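Uncharacterized protein Rv2277c (Mycobacterium tuberculosis, PDB 5VUG) probably hydrolyses phosphodiesters of the glycerophosphodiester type, although its physiological substrate is not established. Local coordinates at residues Q47-S50 with D51-V55; S175-V178 with T179-R182. All coordinates share one frame; numbering follows the deposited sequence.

Interaction 1: Q47-S50 with D51-V55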
loop_
_atom_site.group_PDB
_atom_site.type_symbol
_atom_site.label_atom_id
_atom_site.label_comp_id
_atom_site.label_asym_id
_atom_site.label_seq_id
_atom_site.Cartn_x
_atom_site.Cartn_y
_atom_site.Cartn_z
ATOM N N GLN A 47 -23.943 16.687 11.767
ATOM C CA GLN A 47 -23.627 16.548 13.190
ATOM C C GLN A 47 -24.912 16.805 13.973
ATOM O O GLN A 47 -25.957 17.099 13.390
ATOM C CB GLN A 47 -22.450 17.453 13.604
ATOM C CG GLN A 47 -21.151 17.113 12.857
ATOM C CD GLN A 47 -19.943 17.839 13.422
ATOM O OE1 GLN A 47 -19.641 17.719 14.611
ATOM N NE2 GLN A 47 -19.243 18.589 12.575
ATOM N N VAL A 48 -24.878 16.654 15.292
ATOM C CA VAL A 48 -26.088 16.784 16.096
ATOM C C VAL A 48 -25.888 17.809 17.213
ATOM O O VAL A 48 -24.833 17.857 17.860
ATOM C CB VAL A 48 -26.600 15.417 16.618
ATOM C CG1 VAL A 48 -25.596 14.750 17.579
ATOM C CG2 VAL A 48 -27.964 15.565 17.273
ATOM N N SER A 49 -26.901 18.643 17.422
ATOM C CA SER A 49 -26.880 19.636 18.484
ATOM C C SER A 49 -26.931 18.964 19.860
ATOM O O SER A 49 -27.245 17.772 19.997
ATOM C CB SER A 49 -28.094 20.553 18.350
ATOM O OG SER A 49 -29.286 19.851 18.682
ATOM N N SER A 50 -26.646 19.755 20.901
ATOM C CA SER A 50 -26.748 19.227 22.261
ATOM C C SER A 50 -28.156 18.736 22.571
ATOM O O SER A 50 -28.321 17.809 23.376
ATOM C CB SER A 50 -26.332 20.284 23.284
ATOM O OG SER A 50 -27.305 21.315 23.371
ATOM N N ASP A 51 -29.180 19.336 21.954
ATOM C CA ASP A 51 -30.561 18.923 22.175
ATOM C C ASP A 51 -31.106 18.026 21.062
ATOM O O ASP A 51 -32.326 17.971 20.847
ATOM C CB ASP A 51 -31.482 20.106 22.509
ATOM C CG ASP A 51 -31.436 21.226 21.483
ATOM O OD1 ASP A 51 -30.587 21.199 20.572
ATOM O OD2 ASP A 51 -32.274 22.149 21.604
ATOM N N GLY A 52 -30.225 17.327 20.353
ATOM C CA GLY A 52 -30.639 16.201 19.542
ATOM C C GLY A 52 -31.192 16.510 18.176
ATOM O O GLY A 52 -31.888 15.664 17.609
ATOM N N VAL A 53 -30.885 17.668 17.608
ATOM C CA VAL A 53 -31.356 18.023 16.273
ATOM C C VAL A 53 -30.183 17.914 15.304
ATOM O O VAL A 53 -29.179 18.621 15.471
ATOM C CB VAL A 53 -31.977 19.426 16.233
ATOM C CG1 VAL A 53 -32.447 19.747 14.811
ATOM C CG2 VAL A 53 -33.114 19.528 17.229
ATOM N N PRO A 54 -30.262 17.064 14.281
ATOM C CA PRO A 54 -29.190 17.026 13.278
ATOM C C PRO A 54 -29.106 18.357 12.544
ATOM O O PRO A 54 -30.125 18.941 12.155
ATOM C CB PRO A 54 -29.619 15.888 12.338
ATOM C CG PRO A 54 -30.491 15.010 13.209
ATOM C CD PRO A 54 -31.244 15.982 14.093
ATOM N N VAL A 55 -27.872 18.841 12.378
ATOM C CA VAL A 55 -27.558 20.072 11.655
ATOM C C VAL A 55 -26.437 19.760 10.663
ATOM O O VAL A 55 -25.779 18.720 10.739
ATOM C CB VAL A 55 -27.148 21.234 12.599
ATOM C CG1 VAL A 55 -28.277 21.578 13.576
ATOM C CG2 VAL A 55 -25.852 20.906 13.358
#
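The hydroxyl of S49 sits inside the bend of this beta hairpin and gathers one polar group from the turn, the D51 carboxylate, and one from the chain just beyond it, V53 N. OG lies 2.9 Å from V53 N, which donates to it in a nearly straight bond (165°), and itself donates to D51 OD1 at 2.7 Å. OD1 is met on its anti side, a little out of the carboxylate plane. Chi1 of 70° sets OG between the backbone N and the carbonyl carbon of S49, turning it in toward the turn and V53. OD1 has a second donor, V77 N, at the start of helix 77-80.

Backbone bonds hold the rest. Q47 and V55 form an antiparallel hydrogen-bonded pair, with V55 N 2.8 Å from Q47 O and Q47 N 2.9 Å from V55 O. S49 N donates to V53 O, and G52 N to S49 O closes a type I turn, which G52 leaves with positive phi. P54 CA also directs its C-H at Q47 O, 3.2 Å away.

Van der Waals packing adds V48 CG2, alongside the G52-V53 peptide, 3.5 Å from G52 C. V48 and P54 share one sheet face, packed against helix 134-145, while V55 on the other face meets V77 of helix 77-80, so the hairpin joining strands 41-48 and 54-56 is sandwiched between these two helices.

Interaction 2: S175-V178 with T179-R182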
loop_
_atom_site.group_PDB
_atom_site.type_symbol
_atom_site.label_atom_id
_atom_site.label_comp_id
_atom_site.label_asym_id
_atom_site.label_seq_id
_atom_site.Cartn_x
_atom_site.Cartn_y
_atom_site.Cartn_z
ATOM N N SER A 175 -19.009 0.189 3.987
ATOM C CA SER A 175 -18.003 0.776 4.868
ATOM C C SER A 175 -16.722 1.084 4.094
ATOM O O SER A 175 -16.346 0.381 3.147
ATOM C CB SER A 175 -17.681 -0.161 6.032
ATOM O OG SER A 175 -16.894 -1.246 5.592
ATOM N N ARG A 176 -16.047 2.158 4.499
ATOM C CA ARG A 176 -14.806 2.516 3.820
ATOM C C ARG A 176 -13.756 1.415 3.964
ATOM O O ARG A 176 -12.992 1.155 3.027
ATOM C CB ARG A 176 -14.288 3.864 4.326
ATOM C CG ARG A 176 -13.066 4.386 3.576
ATOM C CD ARG A 176 -12.771 5.812 3.986
ATOM N NE ARG A 176 -11.670 6.412 3.235
ATOM C CZ ARG A 176 -11.824 7.397 2.353
ATOM N NH1 ARG A 176 -13.034 7.891 2.087
ATOM N NH2 ARG A 176 -10.765 7.894 1.739
ATOM N N ASP A 177 -13.710 0.742 5.119
ATOM C CA ASP A 177 -12.755 -0.353 5.285
ATOM C C ASP A 177 -12.903 -1.397 4.183
ATOM O O ASP A 177 -11.905 -1.879 3.632
ATOM C CB ASP A 177 -12.926 -1.038 6.645
ATOM C CG ASP A 177 -12.426 -0.199 7.811
ATOM O OD1 ASP A 177 -11.660 0.759 7.590
ATOM O OD2 ASP A 177 -12.789 -0.527 8.967
ATOM N N VAL A 178 -14.143 -1.771 3.859
ATOM C CA VAL A 178 -14.365 -2.815 2.859
ATOM C C VAL A 178 -14.058 -2.298 1.457
ATOM O O VAL A 178 -13.381 -2.965 0.662
ATOM C CB VAL A 178 -15.797 -3.369 2.973
ATOM C CG1 VAL A 178 -16.095 -4.323 1.815
ATOM C CG2 VAL A 178 -15.981 -4.082 4.314
ATOM N N THR A 179 -14.551 -1.100 1.129
ATOM C CA THR A 179 -14.251 -0.501 -0.170
ATOM C C THR A 179 -12.747 -0.405 -0.395
ATOM O O THR A 179 -12.239 -0.791 -1.459
ATOM C CB THR A 179 -14.883 0.892 -0.246
ATOM O OG1 THR A 179 -16.310 0.774 -0.214
ATOM C CG2 THR A 179 -14.459 1.617 -1.533
ATOM N N ARG A 180 -12.016 0.097 0.607
ATOM C CA ARG A 180 -10.567 0.254 0.473
ATOM C C ARG A 180 -9.874 -1.091 0.286
ATOM O O ARG A 180 -8.937 -1.209 -0.514
ATOM C CB ARG A 180 -9.994 0.973 1.699
ATOM C CG ARG A 180 -8.505 1.340 1.575
ATOM C CD ARG A 180 -7.944 2.016 2.840
ATOM N NE ARG A 180 -8.223 1.191 4.013
ATOM C CZ ARG A 180 -9.088 1.507 4.974
ATOM N NH1 ARG A 180 -9.733 2.672 4.953
ATOM N NH2 ARG A 180 -9.302 0.654 5.966
ATOM N N GLN A 181 -10.304 -2.110 1.035
ATOM C CA GLN A 181 -9.722 -3.441 0.898
ATOM C C GLN A 181 -9.913 -3.982 -0.515
ATOM O O GLN A 181 -8.978 -4.517 -1.121
ATOM C CB GLN A 181 -10.369 -4.382 1.907
ATOM C CG GLN A 181 -9.770 -5.771 1.885
ATOM C CD GLN A 181 -8.395 -5.794 2.504
ATOM O OE1 GLN A 181 -8.231 -5.496 3.690
ATOM N NE2 GLN A 181 -7.393 -6.126 1.706
ATOM N N ARG A 182 -11.128 -3.846 -1.059
ATOM C CA ARG A 182 -11.388 -4.365 -2.395
ATOM C C ARG A 182 -10.572 -3.614 -3.441
ATOM O O ARG A 182 -10.009 -4.230 -4.355
ATOM C CB ARG A 182 -12.884 -4.303 -2.715
ATOM C CG ARG A 182 -13.268 -5.231 -3.857
ATOM C CD ARG A 182 -14.747 -5.181 -4.230
ATOM N NE ARG A 182 -15.648 -5.614 -3.160
ATOM C CZ ARG A 182 -16.349 -4.785 -2.393
ATOM N NH1 ARG A 182 -16.247 -3.471 -2.565
ATOM N NH2 ARG A 182 -17.148 -5.265 -1.455
HETATM O O HOH W 1 -9.555 -2.268 4.922
HETATM O O HOH W 2 -11.720 3.517 7.038
#
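D177 and R180 meet one turn apart on the helix, their side chains running side by side. R180 NH2 donates to D177 OD1 at 2.9 Å, an i to i+3 salt bridge that reaches the oxygen from above the carboxylate plane; the two flat groups are turned 68° against each other, so it is a single-point contact and not a paired, in-plane one. D177 OD1 lies near the edge of the guanidinium, and R176 O lies over one face. The R180 chain runs out with CG anti to the backbone N (chi1 -173°) and then bends at chi3, 53°, which brings the group back beside D177.

Two waters brace the pair. One, in the guanidinium plane, donates to D177 OD1 and accepts from R180 NH1 at 3.0 Å; the other donates to D177 O and takes a weak bond from R180 NH2.

Behind this stands the N-capped start of helix 176-189: T179 N, R180 N, Q181 N and R182 N bond back to the carbonyls four residues earlier, and S175 OG accepts from V178 N at 3.3 Å. V178 CG1 merely packs on R182 NH2, 3.6 Å away; R182 NE bonds to P194 O.

At the subunit interface, E214 of the second subunit bridges R176 NE and R180 NH1, and S223 of that subunit accepts from R180 NE. Within the chain, these turns pack against strand 201-205 and helices 158-165 and 232-239.

How the interactions relate
Interaction 1 and interaction 2 are separate pieces of the same TIM-barrel chain, met in that order along the sequence. Their centres are 28 Å apart and their nearest atoms about 16 Å, so they do not touch. The hairpin 47-55 belongs to the monomer, with no other protein chain of the assembly reaching it, whereas 175-182 lies at the subunit interface. A bound glycerol is about 5 Å from the side chain of R176 in interaction 2, and a bound glycerol is about 12 Å from that of Q47 in interaction 1. R176, with glycerol the nearer of the two, is thus also a residue that reaches the second subunit.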